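Local coordinates for protein glutathione S-transferase (PDB 3M3M) that binds glutathione and probably acts as a glutathione transferase, joining the thiol of glutathione to electrophilic substrates, at residues G8-G13 with Y29-V34; N14-K19 with L164-H169; L20-L25 with N74-G79; E68-L73 with F98-S103. One frame throughout, in Å; residues are numbered along the deposited sequence.

Interaction 1 of 4, residues G8-G13 with Y29-V34; sequences GDYRSG and YEWQAV. With GSH (glutathione), chain B.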
# COMPACT_ATOMS: atom_id res chain seq x y z
N GLY A 8 1.50 11.11 7.62
CA GLY A 8 2.09 10.17 6.66
C GLY A 8 3.44 10.64 6.14
O GLY A 8 3.89 11.77 6.45
N ASP A 9 4.05 9.78 5.32
CA ASP A 9 5.27 10.05 4.59
C ASP A 9 4.95 9.64 3.16
O ASP A 9 4.64 8.51 2.88
CB ASP A 9 6.38 9.26 5.20
CG ASP A 9 7.76 9.35 4.41
OD1 ASP A 9 7.83 9.90 3.29
OD2 ASP A 9 8.78 8.88 5.05
N TYR A 10 5.01 10.57 2.19
CA TYR A 10 4.68 10.13 0.83
C TYR A 10 5.52 9.00 0.30
O TYR A 10 5.02 8.25 -0.58
CB TYR A 10 4.79 11.32 -0.18
CG TYR A 10 3.75 12.37 0.01
CD1 TYR A 10 2.40 12.08 -0.17
CD2 TYR A 10 4.13 13.69 0.40
CE1 TYR A 10 1.42 13.10 -0.03
CE2 TYR A 10 3.15 14.71 0.56
CZ TYR A 10 1.81 14.39 0.36
OH TYR A 10 0.84 15.40 0.47
N ARG A 11 6.77 8.84 0.77
CA ARG A 11 7.61 7.72 0.33
C ARG A 11 7.23 6.37 0.90
O ARG A 11 7.72 5.34 0.44
CB ARG A 11 9.10 7.98 0.62
CG ARG A 11 9.48 9.00 -0.43
CD ARG A 11 10.93 9.11 -0.50
NE ARG A 11 11.41 9.94 -1.64
CZ ARG A 11 11.35 11.30 -1.71
NH1 ARG A 11 10.76 12.06 -0.79
NH2 ARG A 11 11.86 11.90 -2.76
N SER A 12 6.37 6.38 1.88
CA SER A 12 5.92 5.10 2.46
C SER A 12 4.79 4.52 1.61
O SER A 12 3.81 5.25 1.37
CB SER A 12 5.34 5.39 3.85
OG SER A 12 4.43 4.32 4.29
N GLY A 13 4.94 3.28 1.14
CA GLY A 13 3.93 2.64 0.35
C GLY A 13 2.62 2.60 1.11
O GLY A 13 1.55 2.79 0.51
N TYR A 29 -8.18 16.83 1.63
CA TYR A 29 -7.37 16.46 2.84
C TYR A 29 -6.26 17.41 3.17
O TYR A 29 -5.67 18.04 2.24
CB TYR A 29 -6.80 15.02 2.68
CG TYR A 29 -5.92 14.83 1.49
CD1 TYR A 29 -4.49 14.86 1.66
CD2 TYR A 29 -6.47 14.56 0.18
CE1 TYR A 29 -3.65 14.69 0.53
CE2 TYR A 29 -5.66 14.37 -0.92
CZ TYR A 29 -4.23 14.43 -0.72
OH TYR A 29 -3.42 14.28 -1.80
N GLU A 30 -5.83 17.37 4.43
CA GLU A 30 -4.60 18.00 4.80
C GLU A 30 -3.57 16.82 5.01
O GLU A 30 -3.97 15.77 5.47
CB GLU A 30 -4.86 18.70 6.13
CG GLU A 30 -3.59 19.26 6.79
CD GLU A 30 -3.85 19.98 8.16
OE1 GLU A 30 -5.05 20.12 8.58
OE2 GLU A 30 -2.82 20.37 8.76
N TRP A 31 -2.34 17.04 4.65
CA TRP A 31 -1.27 16.02 4.85
C TRP A 31 -0.29 16.58 5.86
O TRP A 31 0.28 17.66 5.63
CB TRP A 31 -0.60 15.70 3.53
CG TRP A 31 0.36 14.51 3.60
CD1 TRP A 31 1.71 14.50 3.97
CD2 TRP A 31 0.04 13.18 3.17
NE1 TRP A 31 2.24 13.20 3.80
CE2 TRP A 31 1.24 12.38 3.33
CE3 TRP A 31 -1.12 12.59 2.66
CZ2 TRP A 31 1.27 10.98 3.01
CZ3 TRP A 31 -1.07 11.19 2.29
CH2 TRP A 31 0.12 10.42 2.47
N GLN A 32 -0.09 15.85 6.96
CA GLN A 32 0.92 16.22 7.94
C GLN A 32 2.11 15.29 7.77
O GLN A 32 1.96 14.09 8.03
CB GLN A 32 0.33 16.16 9.34
CG GLN A 32 1.38 16.32 10.47
CD GLN A 32 2.07 17.66 10.44
OE1 GLN A 32 1.42 18.67 10.63
NE2 GLN A 32 3.42 17.68 10.15
N ALA A 33 3.26 15.78 7.26
CA ALA A 33 4.46 14.95 7.06
C ALA A 33 4.94 14.45 8.40
O ALA A 33 4.95 15.20 9.36
CB ALA A 33 5.60 15.84 6.41
N VAL A 34 5.29 13.16 8.49
CA VAL A 34 5.84 12.52 9.69
C VAL A 34 7.21 11.96 9.26
O VAL A 34 7.29 11.27 8.21
CB VAL A 34 4.92 11.38 10.09
CG1 VAL A 34 5.51 10.53 11.24
CG2 VAL A 34 3.55 11.94 10.50
N1 GSH B . 0.26 -2.57 9.10
CA1 GSH B . 0.53 -1.08 9.01
C1 GSH B . -0.28 -0.41 7.89
O11 GSH B . -0.68 0.77 8.08
O12 GSH B . -0.46 -1.06 6.82
CB1 GSH B . 2.07 -0.95 8.76
CG1 GSH B . 2.35 0.52 8.66
CD1 GSH B . 3.87 0.78 8.76
OE1 GSH B . 4.77 -0.27 8.90
N2 GSH B . 4.36 2.06 8.72
CA2 GSH B . 5.80 2.29 8.81
C2 GSH B . 6.04 2.97 10.09
O2 GSH B . 5.15 3.88 10.48
CB2 GSH B . 6.16 3.22 7.62
SG2 GSH B . 5.85 2.35 5.97
N3 GSH B . 7.09 2.66 10.82
CA3 GSH B . 7.32 3.44 12.06
C3 GSH B . 7.81 2.59 13.22
O31 GSH B . 8.40 3.13 14.20
O32 GSH B . 7.57 1.37 13.21
O HOH W 1 9.17 9.19 7.62
O HOH W 2 5.37 13.40 3.52
O HOH W 3 -0.93 14.97 -1.79
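Tyr10 and Trp31 form the aromatic centre of this contact. The phenol lies face to face on the five-membered ring of the indole, with centroids 3.8 Å apart and planes only 10° from parallel. Tyr10 CE1 sits over the centre of the indole system, and the two side chains run past each other in opposite directions, which takes the phenol oxygen back to the root of Trp31, with Tyr10 OH 3.4 Å from Trp31 CB. Trp31 CG stands anti to its backbone N (chi1 -171°), and this torsion helps to lay the indole under the phenol.

Backbone bonds form the second group. Gly8 pairs in parallel fashion with Ala33: Gly8 N donates to Gln32 O at 3.0 Å, and Val34 N donates to Gly8 O at 2.8 Å. Gly8 N also lies near the rim of the indole face opposite Tyr10, so backbone approaches the ring there.

Water supplies the third group. One molecule accepts from both Tyr10 N and Trp31 NE1, the latter at 3.1 Å; a second links Tyr10 OH to Tyr29 OH, and a third donates to Asp9 OD2 and Val34 O. A leucine in place of Trp31 would probably cost Tyr10 its stacking partner and leave that first water without its indole donor.

Within the loop, Asp9 OD1 accepts from Arg11 N in an Asx turn. The contact joins the end of strand 4-8 to strand 29-33 in the thioredoxin-like domain, with Lys19 of helix 13-24 touching both stacked rings and Ser12 capping that helix beside glutathione.

Interaction 2 of 4, residues N14-K19 with L164-H169; sequences NCYKIK and LYAYTH. With GSH (glutathione), chain B.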
# COMPACT_ATOMS: atom_id res chain seq x y z
N ASN A 14 2.66 2.31 2.42
CA ASN A 14 1.41 2.26 3.20
C ASN A 14 0.67 3.60 3.21
O ASN A 14 -0.56 3.65 3.15
CB ASN A 14 1.68 1.78 4.63
CG ASN A 14 2.18 0.34 4.62
OD1 ASN A 14 3.27 0.03 5.19
ND2 ASN A 14 1.39 -0.55 3.99
N CYS A 15 1.42 4.70 3.20
CA CYS A 15 0.81 6.04 3.14
C CYS A 15 0.37 6.41 1.72
O CYS A 15 -0.67 7.10 1.54
CB CYS A 15 1.86 7.07 3.64
SG CYS A 15 2.26 6.84 5.40
N TYR A 16 1.15 6.00 0.69
CA TYR A 16 0.73 6.19 -0.68
C TYR A 16 -0.66 5.60 -0.98
O TYR A 16 -1.49 6.19 -1.69
CB TYR A 16 1.78 5.58 -1.63
CG TYR A 16 1.37 5.68 -3.10
CD1 TYR A 16 0.73 6.86 -3.63
CD2 TYR A 16 1.60 4.56 -3.93
CE1 TYR A 16 0.36 6.90 -5.02
CE2 TYR A 16 1.23 4.59 -5.32
CZ TYR A 16 0.65 5.79 -5.83
OH TYR A 16 0.24 5.80 -7.16
N LYS A 17 -0.98 4.41 -0.39
CA LYS A 17 -2.31 3.88 -0.54
C LYS A 17 -3.38 4.90 -0.20
O LYS A 17 -4.39 4.97 -0.94
CB LYS A 17 -2.56 2.73 0.49
CG LYS A 17 -1.71 1.49 0.25
CD LYS A 17 -1.74 0.60 1.49
CE LYS A 17 -0.79 -0.57 1.30
NZ LYS A 17 -0.79 -1.50 2.51
N ILE A 18 -3.17 5.71 0.85
CA ILE A 18 -4.19 6.66 1.31
C ILE A 18 -4.18 7.93 0.41
O ILE A 18 -5.27 8.44 0.03
CB ILE A 18 -3.95 7.01 2.76
CG1 ILE A 18 -3.80 5.69 3.63
CG2 ILE A 18 -5.12 7.83 3.29
CD1 ILE A 18 -4.87 4.59 3.33
N LYS A 19 -3.01 8.39 0.03
CA LYS A 19 -2.94 9.53 -0.97
C LYS A 19 -3.72 9.11 -2.22
O LYS A 19 -4.55 9.87 -2.76
CB LYS A 19 -1.46 9.80 -1.33
CG LYS A 19 -1.38 10.95 -2.40
CD LYS A 19 0.04 11.04 -2.99
CE LYS A 19 0.03 12.14 -4.14
NZ LYS A 19 1.45 12.31 -4.67
N LEU A 164 -2.11 -3.56 -3.05
CA LEU A 164 -0.93 -4.25 -3.64
C LEU A 164 -0.13 -3.38 -4.62
O LEU A 164 1.09 -3.63 -4.80
CB LEU A 164 -1.35 -5.60 -4.27
CG LEU A 164 -1.58 -6.63 -3.11
CD1 LEU A 164 -2.49 -7.68 -3.43
CD2 LEU A 164 -0.27 -7.20 -2.66
N TYR A 165 -0.75 -2.35 -5.24
CA TYR A 165 -0.01 -1.53 -6.18
C TYR A 165 1.01 -0.69 -5.45
O TYR A 165 2.09 -0.43 -6.01
CB TYR A 165 -0.99 -0.60 -6.89
CG TYR A 165 -0.34 0.32 -7.90
CD1 TYR A 165 -0.01 -0.18 -9.23
CD2 TYR A 165 -0.02 1.62 -7.55
CE1 TYR A 165 0.63 0.66 -10.14
CE2 TYR A 165 0.67 2.46 -8.49
CZ TYR A 165 0.98 1.95 -9.72
OH TYR A 165 1.66 2.80 -10.62
N ALA A 166 0.67 -0.28 -4.22
CA ALA A 166 1.49 0.74 -3.55
C ALA A 166 2.96 0.32 -3.46
O ALA A 166 3.83 1.13 -3.83
CB ALA A 166 0.92 1.09 -2.12
N TYR A 167 3.28 -0.89 -2.97
CA TYR A 167 4.65 -1.27 -2.99
C TYR A 167 5.01 -2.04 -4.28
O TYR A 167 6.20 -2.04 -4.63
CB TYR A 167 4.96 -2.20 -1.78
CG TYR A 167 5.15 -1.34 -0.52
CD1 TYR A 167 6.34 -0.60 -0.35
CD2 TYR A 167 4.18 -1.37 0.47
CE1 TYR A 167 6.52 0.20 0.85
CE2 TYR A 167 4.37 -0.64 1.68
CZ TYR A 167 5.53 0.12 1.86
OH TYR A 167 5.65 0.91 3.05
N THR A 168 4.06 -2.74 -4.86
CA THR A 168 4.54 -3.51 -6.05
C THR A 168 5.11 -2.55 -7.13
O THR A 168 6.09 -2.89 -7.77
CB THR A 168 3.44 -4.37 -6.64
OG1 THR A 168 2.94 -5.28 -5.64
CG2 THR A 168 3.99 -5.25 -7.83
N HIS A 169 4.48 -1.42 -7.34
CA HIS A 169 4.94 -0.50 -8.39
C HIS A 169 6.38 0.02 -8.17
O HIS A 169 6.97 0.49 -9.17
CB HIS A 169 3.90 0.64 -8.63
CG HIS A 169 4.20 1.90 -7.88
ND1 HIS A 169 4.03 2.02 -6.52
CD2 HIS A 169 4.61 3.12 -8.32
CE1 HIS A 169 4.31 3.26 -6.14
NE2 HIS A 169 4.71 3.94 -7.22
N1 GSH B . 0.26 -2.57 9.10
CA1 GSH B . 0.53 -1.08 9.01
C1 GSH B . -0.28 -0.41 7.89
O11 GSH B . -0.68 0.77 8.08
O12 GSH B . -0.46 -1.06 6.82
CB1 GSH B . 2.07 -0.95 8.76
CG1 GSH B . 2.35 0.52 8.66
CD1 GSH B . 3.87 0.78 8.76
OE1 GSH B . 4.77 -0.27 8.90
N2 GSH B . 4.36 2.06 8.72
CA2 GSH B . 5.80 2.29 8.81
C2 GSH B . 6.04 2.97 10.09
O2 GSH B . 5.15 3.88 10.48
CB2 GSH B . 6.16 3.22 7.62
SG2 GSH B . 5.85 2.35 5.97
N3 GSH B . 7.09 2.66 10.82
CA3 GSH B . 7.32 3.44 12.06
C3 GSH B . 7.81 2.59 13.22
O31 GSH B . 8.40 3.13 14.20
O32 GSH B . 7.57 1.37 13.21
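Two tyrosines and a histidine meet here, and Tyr16 stacks on neither of the other rings. Tyr16 and Tyr165 touch at their edges, Tyr16 OH lying 3.6 Å from Tyr165 CE2. His169 comes in obliquely, its plane at 44° to that of Tyr16 and His169 CE1 3.5 Å from Tyr16 CE2. With chi1 at 177° the Tyr16 side chain swings away from its own N-H and out to helix 159-168, while the hydroxyl bonds to Val198 O in the C-terminal tail.

His169 is tied back to its own backbone: ND1 donates to Ala166 O at 2.8 Å, a bent bond. The imidazole also lays a face on Tyr165 CE2. An alanine at His169 would probably leave Ala166 O without that donor and open a gap beside the Tyr16 ring.

The small Ala166 brings the helices close, their axes 8.3 Å apart at an angle of 129°. Ala166 CB rests 3.6 Å from Lys17 CG, and the extended lysine chain runs on to a salt bridge with Glu100.

Toward glutathione, Asn14 N donates a weak hydrogen bond to Tyr167 OH at 3.4 Å, and Tyr167 OH lies 3.3 Å from the ligand sulfur SG2. Apolar and aromatic packing thus joins the thioredoxin-like and all-helical domains, while at one end a weak N-H bond reaches the hydroxyl of Tyr167, a glutathione-binding residue, beside the sulfur.

Interaction 3 of 4, residues L20-L25 with N74-G79; sequences LMLNLL and NFLADG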
# COMPACT_ATOMS: atom_id res chain seq x y z
N LEU A 20 -3.39 7.91 -2.74
CA LEU A 20 -4.10 7.46 -3.97
C LEU A 20 -5.62 7.36 -3.79
O LEU A 20 -6.40 7.90 -4.60
CB LEU A 20 -3.54 6.06 -4.35
CG LEU A 20 -4.11 5.45 -5.67
CD1 LEU A 20 -4.12 6.52 -6.93
CD2 LEU A 20 -3.22 4.20 -6.01
N MSE A 21 -6.03 6.71 -2.68
CA MSE A 21 -7.51 6.60 -2.44
C MSE A 21 -8.24 7.95 -2.30
O MSE A 21 -9.29 8.14 -2.94
CB MSE A 21 -7.71 5.79 -1.19
CG MSE A 21 -9.16 5.54 -0.76
SE MSE A 21 -9.93 4.03 -1.83
CE MSE A 21 -10.44 4.93 -3.52
N LEU A 22 -7.65 8.88 -1.55
CA LEU A 22 -8.25 10.19 -1.41
C LEU A 22 -8.40 10.89 -2.77
O LEU A 22 -9.49 11.50 -3.06
CB LEU A 22 -7.47 11.05 -0.39
CG LEU A 22 -7.59 10.53 1.08
CD1 LEU A 22 -6.43 11.17 1.84
CD2 LEU A 22 -8.97 10.95 1.63
N ASN A 23 -7.35 10.85 -3.58
CA ASN A 23 -7.43 11.49 -4.94
C ASN A 23 -8.40 10.77 -5.88
O ASN A 23 -9.15 11.41 -6.60
CB ASN A 23 -6.02 11.65 -5.56
CG ASN A 23 -5.26 12.76 -4.88
OD1 ASN A 23 -5.38 13.93 -5.31
ND2 ASN A 23 -4.58 12.47 -3.78
N LEU A 24 -8.43 9.44 -5.84
CA LEU A 24 -9.33 8.71 -6.76
C LEU A 24 -10.80 9.11 -6.41
O LEU A 24 -11.60 9.22 -7.32
CB LEU A 24 -9.22 7.19 -6.54
CG LEU A 24 -7.98 6.65 -7.20
CD1 LEU A 24 -7.78 5.15 -6.62
CD2 LEU A 24 -8.07 6.64 -8.80
N LEU A 25 -11.08 9.37 -5.14
CA LEU A 25 -12.42 9.73 -4.71
C LEU A 25 -12.72 11.24 -4.61
O LEU A 25 -13.86 11.62 -4.21
CB LEU A 25 -12.77 9.09 -3.34
CG LEU A 25 -13.03 7.59 -3.56
CD1 LEU A 25 -12.87 6.85 -2.20
CD2 LEU A 25 -14.36 7.25 -4.26
N ASN A 74 -10.62 0.65 3.59
CA ASN A 74 -12.05 0.21 3.71
C ASN A 74 -13.00 1.35 4.12
O ASN A 74 -14.16 1.42 3.57
CB ASN A 74 -12.13 -0.94 4.70
CG ASN A 74 -11.85 -2.33 4.00
OD1 ASN A 74 -12.75 -2.96 3.46
ND2 ASN A 74 -10.60 -2.71 3.89
N PHE A 75 -12.58 2.17 5.10
CA PHE A 75 -13.45 3.28 5.56
C PHE A 75 -13.71 4.25 4.37
O PHE A 75 -14.87 4.65 4.16
CB PHE A 75 -12.71 4.03 6.61
CG PHE A 75 -13.40 5.19 7.11
CD1 PHE A 75 -14.54 5.03 7.93
CD2 PHE A 75 -12.98 6.53 6.74
CE1 PHE A 75 -15.22 6.18 8.47
CE2 PHE A 75 -13.69 7.66 7.29
CZ PHE A 75 -14.82 7.45 8.07
N LEU A 76 -12.64 4.61 3.64
CA LEU A 76 -12.83 5.62 2.54
C LEU A 76 -13.64 5.08 1.39
O LEU A 76 -14.44 5.82 0.73
CB LEU A 76 -11.45 6.11 2.01
CG LEU A 76 -10.67 6.88 3.06
CD1 LEU A 76 -9.21 7.22 2.62
CD2 LEU A 76 -11.42 8.17 3.49
N ALA A 77 -13.49 3.80 1.11
CA ALA A 77 -14.07 3.18 -0.13
C ALA A 77 -15.52 2.69 0.07
O ALA A 77 -16.19 2.25 -0.88
CB ALA A 77 -13.21 1.97 -0.61
N ASP A 78 -15.93 2.58 1.34
CA ASP A 78 -17.17 1.79 1.55
C ASP A 78 -18.31 2.58 0.85
O ASP A 78 -18.39 3.83 0.95
CB ASP A 78 -17.44 1.65 3.02
CG ASP A 78 -18.82 1.08 3.29
OD1 ASP A 78 -19.65 1.87 3.86
OD2 ASP A 78 -19.06 -0.06 2.77
N GLY A 79 -19.14 1.83 0.12
CA GLY A 79 -20.20 2.47 -0.69
C GLY A 79 -19.76 2.98 -2.04
O GLY A 79 -20.59 3.63 -2.71
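Leu76 reaches from helix 69-77 into the flank of helix 13-24, and its atoms meet Met21 and Leu22 in turn. Leu76 CB is met first, by Met21 CG at 3.6 Å. CG is then directed anti to the carbonyl carbon (chi1 -65°), which carries the fork onward between Met21 and Leu22. Leu76 CD1 touches both, lying 3.8 Å from Met21 CG and 3.9 Å from Leu22 CD2. The other branch, Leu76 CD2, leans on Leu22 CD2 at 4.1 Å. Behind the side chain, the backbone carbonyl Leu76 O is approached by Leu25 CD1 at 3.5 Å, a methyl laid against the last turn of the helix.

Met21 is a selenomethionine in this crystal. It slides past Leu76 in the reverse direction, and bends at both chi2 (80°) and chi3 bring Met21 SE to within 4.1 Å of Ala77 CB. Leu22, in contrast, crosses Leu76 at a slant.

The nearest pair of alpha carbons, Met21 CA and Leu76 CA, stand 7.4 Å apart, and the side chains of both fill the gap between the backbones. Tyr4 of strand 4-8 touches both Leu22 and Leu76, placing the pair against the sheet, whereas Ile159 of helix 159-168 reaches Met21 and Ala77 and brings in the C-terminal domain.

No hydrogen bond links the two segments. The helices are joined here by leucine side chains and the selenoether of Met21, whose hold depends on shape and burial and not on directed polar bonds.

Interaction 4 of 4, residues E68-L73 with F98-S103; sequences ESNAIL and FFEQYS. With NA (sodium ion), chain C; GSH (glutathione), chain B.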
# COMPACT_ATOMS: atom_id res chain seq x y z
N GLU A 68 -3.99 1.65 10.51
CA GLU A 68 -3.84 0.57 9.55
C GLU A 68 -4.30 1.05 8.16
O GLU A 68 -5.39 1.25 7.95
CB GLU A 68 -4.57 -0.68 9.99
CG GLU A 68 -3.91 -1.37 11.17
CD GLU A 68 -2.52 -1.89 10.88
OE1 GLU A 68 -2.31 -2.41 9.82
OE2 GLU A 68 -1.76 -1.84 11.79
N SER A 69 -3.35 1.16 7.26
CA SER A 69 -3.62 1.64 5.91
C SER A 69 -4.73 0.85 5.27
O SER A 69 -5.58 1.46 4.63
CB SER A 69 -2.34 1.53 5.02
OG SER A 69 -1.88 0.19 4.87
N ASN A 70 -4.73 -0.46 5.43
CA ASN A 70 -5.79 -1.22 4.73
C ASN A 70 -7.19 -1.03 5.37
O ASN A 70 -8.19 -1.13 4.66
CB ASN A 70 -5.46 -2.70 4.63
CG ASN A 70 -4.35 -2.99 3.63
OD1 ASN A 70 -3.89 -2.11 2.91
ND2 ASN A 70 -3.86 -4.22 3.63
N ALA A 71 -7.22 -0.69 6.69
CA ALA A 71 -8.56 -0.41 7.32
C ALA A 71 -9.01 0.98 6.88
O ALA A 71 -10.16 1.17 6.54
CB ALA A 71 -8.43 -0.44 8.86
N ILE A 72 -8.04 1.87 6.76
CA ILE A 72 -8.39 3.22 6.22
C ILE A 72 -8.92 3.13 4.78
O ILE A 72 -9.94 3.79 4.45
CB ILE A 72 -7.15 4.19 6.32
CG1 ILE A 72 -6.77 4.42 7.81
CG2 ILE A 72 -7.53 5.54 5.56
CD1 ILE A 72 -5.29 4.93 7.88
N LEU A 73 -8.35 2.29 3.92
CA LEU A 73 -8.90 2.09 2.60
C LEU A 73 -10.35 1.62 2.69
O LEU A 73 -11.22 2.09 1.92
CB LEU A 73 -8.08 1.06 1.79
CG LEU A 73 -6.65 1.49 1.39
CD1 LEU A 73 -5.95 0.31 0.68
CD2 LEU A 73 -6.79 2.74 0.44
N PHE A 98 -5.33 -8.89 3.39
CA PHE A 98 -4.61 -9.58 4.46
C PHE A 98 -3.39 -10.24 3.85
O PHE A 98 -2.33 -10.27 4.48
CB PHE A 98 -5.58 -10.56 5.14
CG PHE A 98 -6.58 -9.85 5.99
CD1 PHE A 98 -6.13 -9.17 7.11
CD2 PHE A 98 -7.96 -9.87 5.70
CE1 PHE A 98 -7.03 -8.47 7.94
CE2 PHE A 98 -8.87 -9.20 6.48
CZ PHE A 98 -8.40 -8.48 7.62
N PHE A 99 -3.54 -10.84 2.65
CA PHE A 99 -2.38 -11.41 1.96
C PHE A 99 -1.30 -10.35 1.77
O PHE A 99 -0.11 -10.60 1.97
CB PHE A 99 -2.84 -11.92 0.56
CG PHE A 99 -1.70 -12.11 -0.47
CD1 PHE A 99 -1.01 -13.32 -0.61
CD2 PHE A 99 -1.40 -11.01 -1.38
CE1 PHE A 99 0.05 -13.46 -1.61
CE2 PHE A 99 -0.43 -11.19 -2.38
CZ PHE A 99 0.28 -12.35 -2.50
N GLU A 100 -1.74 -9.13 1.45
CA GLU A 100 -0.70 -8.06 1.25
C GLU A 100 0.08 -7.73 2.56
O GLU A 100 1.38 -7.62 2.54
CB GLU A 100 -1.35 -6.77 0.73
CG GLU A 100 -0.32 -5.63 0.52
CD GLU A 100 -0.28 -4.61 1.69
OE1 GLU A 100 -1.24 -4.51 2.46
OE2 GLU A 100 0.67 -3.82 1.74
N GLN A 101 -0.63 -7.71 3.70
CA GLN A 101 -0.00 -7.39 4.97
C GLN A 101 0.88 -8.60 5.49
O GLN A 101 1.90 -8.35 6.16
CB GLN A 101 -1.11 -7.03 6.00
CG GLN A 101 -1.68 -5.63 5.72
CD GLN A 101 -0.66 -4.51 6.03
OE1 GLN A 101 -0.28 -3.66 5.12
NE2 GLN A 101 -0.20 -4.46 7.26
N TYR A 102 0.52 -9.85 5.12
CA TYR A 102 1.18 -11.02 5.76
C TYR A 102 2.29 -11.59 4.85
O TYR A 102 3.40 -11.94 5.29
CB TYR A 102 0.12 -12.12 6.07
CG TYR A 102 0.76 -13.14 6.98
CD1 TYR A 102 0.78 -12.91 8.35
CD2 TYR A 102 1.40 -14.29 6.46
CE1 TYR A 102 1.42 -13.78 9.25
CE2 TYR A 102 2.03 -15.19 7.37
CZ TYR A 102 2.00 -14.90 8.76
OH TYR A 102 2.67 -15.75 9.65
N SER A 103 2.01 -11.63 3.55
CA SER A 103 2.82 -12.37 2.58
C SER A 103 3.61 -11.52 1.62
O SER A 103 4.40 -12.06 0.88
CB SER A 103 1.88 -13.32 1.76
OG SER A 103 1.42 -14.38 2.66
NA NA C . -3.02 -2.26 7.03
N1 GSH B . 0.26 -2.57 9.10
CA1 GSH B . 0.53 -1.08 9.01
C1 GSH B . -0.28 -0.41 7.89
O11 GSH B . -0.68 0.77 8.08
O12 GSH B . -0.46 -1.06 6.82
CB1 GSH B . 2.07 -0.95 8.76
CG1 GSH B . 2.35 0.52 8.66
CD1 GSH B . 3.87 0.78 8.76
OE1 GSH B . 4.77 -0.27 8.90
N2 GSH B . 4.36 2.06 8.72
CA2 GSH B . 5.80 2.29 8.81
C2 GSH B . 6.04 2.97 10.09
O2 GSH B . 5.15 3.88 10.48
CB2 GSH B . 6.16 3.22 7.62
SG2 GSH B . 5.85 2.35 5.97
N3 GSH B . 7.09 2.66 10.82
CA3 GSH B . 7.32 3.44 12.06
C3 GSH B . 7.81 2.59 13.22
O31 GSH B . 8.40 3.13 14.20
O32 GSH B . 7.57 1.37 13.21
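Asn70 and Glu100 make the direct bond between these helices: Asn70 ND2 donates to Glu100 OE1 at 2.9 Å, with an N-H...O angle of 156°. The donor meets that oxygen nearly in line with its C-O bond, although the amide and carboxylate planes are turned 56° from each other. Gln101 approaches Asn70 from the opposing helix, Gln101 CG lying 3.3 Å from Asn70 ND2.

Beside this bridge lies the amino-acid end of glutathione. Ser69 grips its carboxylate twice, through Ser69 N to O11 at 2.8 Å and through Ser69 OG to O12 at 2.7 Å. Ser69 OG stands between its own backbone N and carbonyl carbon, from where it can reach the same carboxylate as the N-H. Glu68 OE1 accepts from the ligand amine N1 at 2.7 Å and also binds the sodium ion at 2.9 Å. Glutathione O12 is a further ligand of the metal, 2.8 Å away, and Asn70 also borders the ion.

Further out, Lys17 positions the bridge. Its amine forms a salt bridge with Glu100 OE2 and hydrogen bonds to Asn70 OD1 and Ser69 OG, tying both ends of the Asn70-Glu100 pair to helix 13-24. The axes of 69-73 and 98-103 run nearly antiparallel, 11.3 Å from each other, and the polar side chains of Asn70, Glu100 and Gln101 bridge the distance between the domains.

Charges alternate through the site: the ligand amine faces Glu68, sodium is bound by two carboxylate oxygens, and Lys17 faces Glu100. This pattern, together with the Ser69 N-H at the helix start, is consistent with a zwitterionic gamma-glutamyl end of glutathione.

Overall arrangement
Interaction 1 is partly buried at the edge of the sheet, where backbone pairing, ring stacking and water combine; the other three are buried. Interactions 2 and 3 both use helix 13-24, and interactions 3 and 4 share helix 69-77. Interaction 3 is wholly apolar and stays within the N-terminal domain, whereas interactions 2 and 4 join the two domains, the former mainly through aromatic packing and the latter through polar and ionic groups. A salt bridge from Lys17 to Glu100 couples these two. Interactions 1, 2 and 4 border glutathione, the first two near its sulfur and the last at its amino-acid end, while interaction 3 lies away from it.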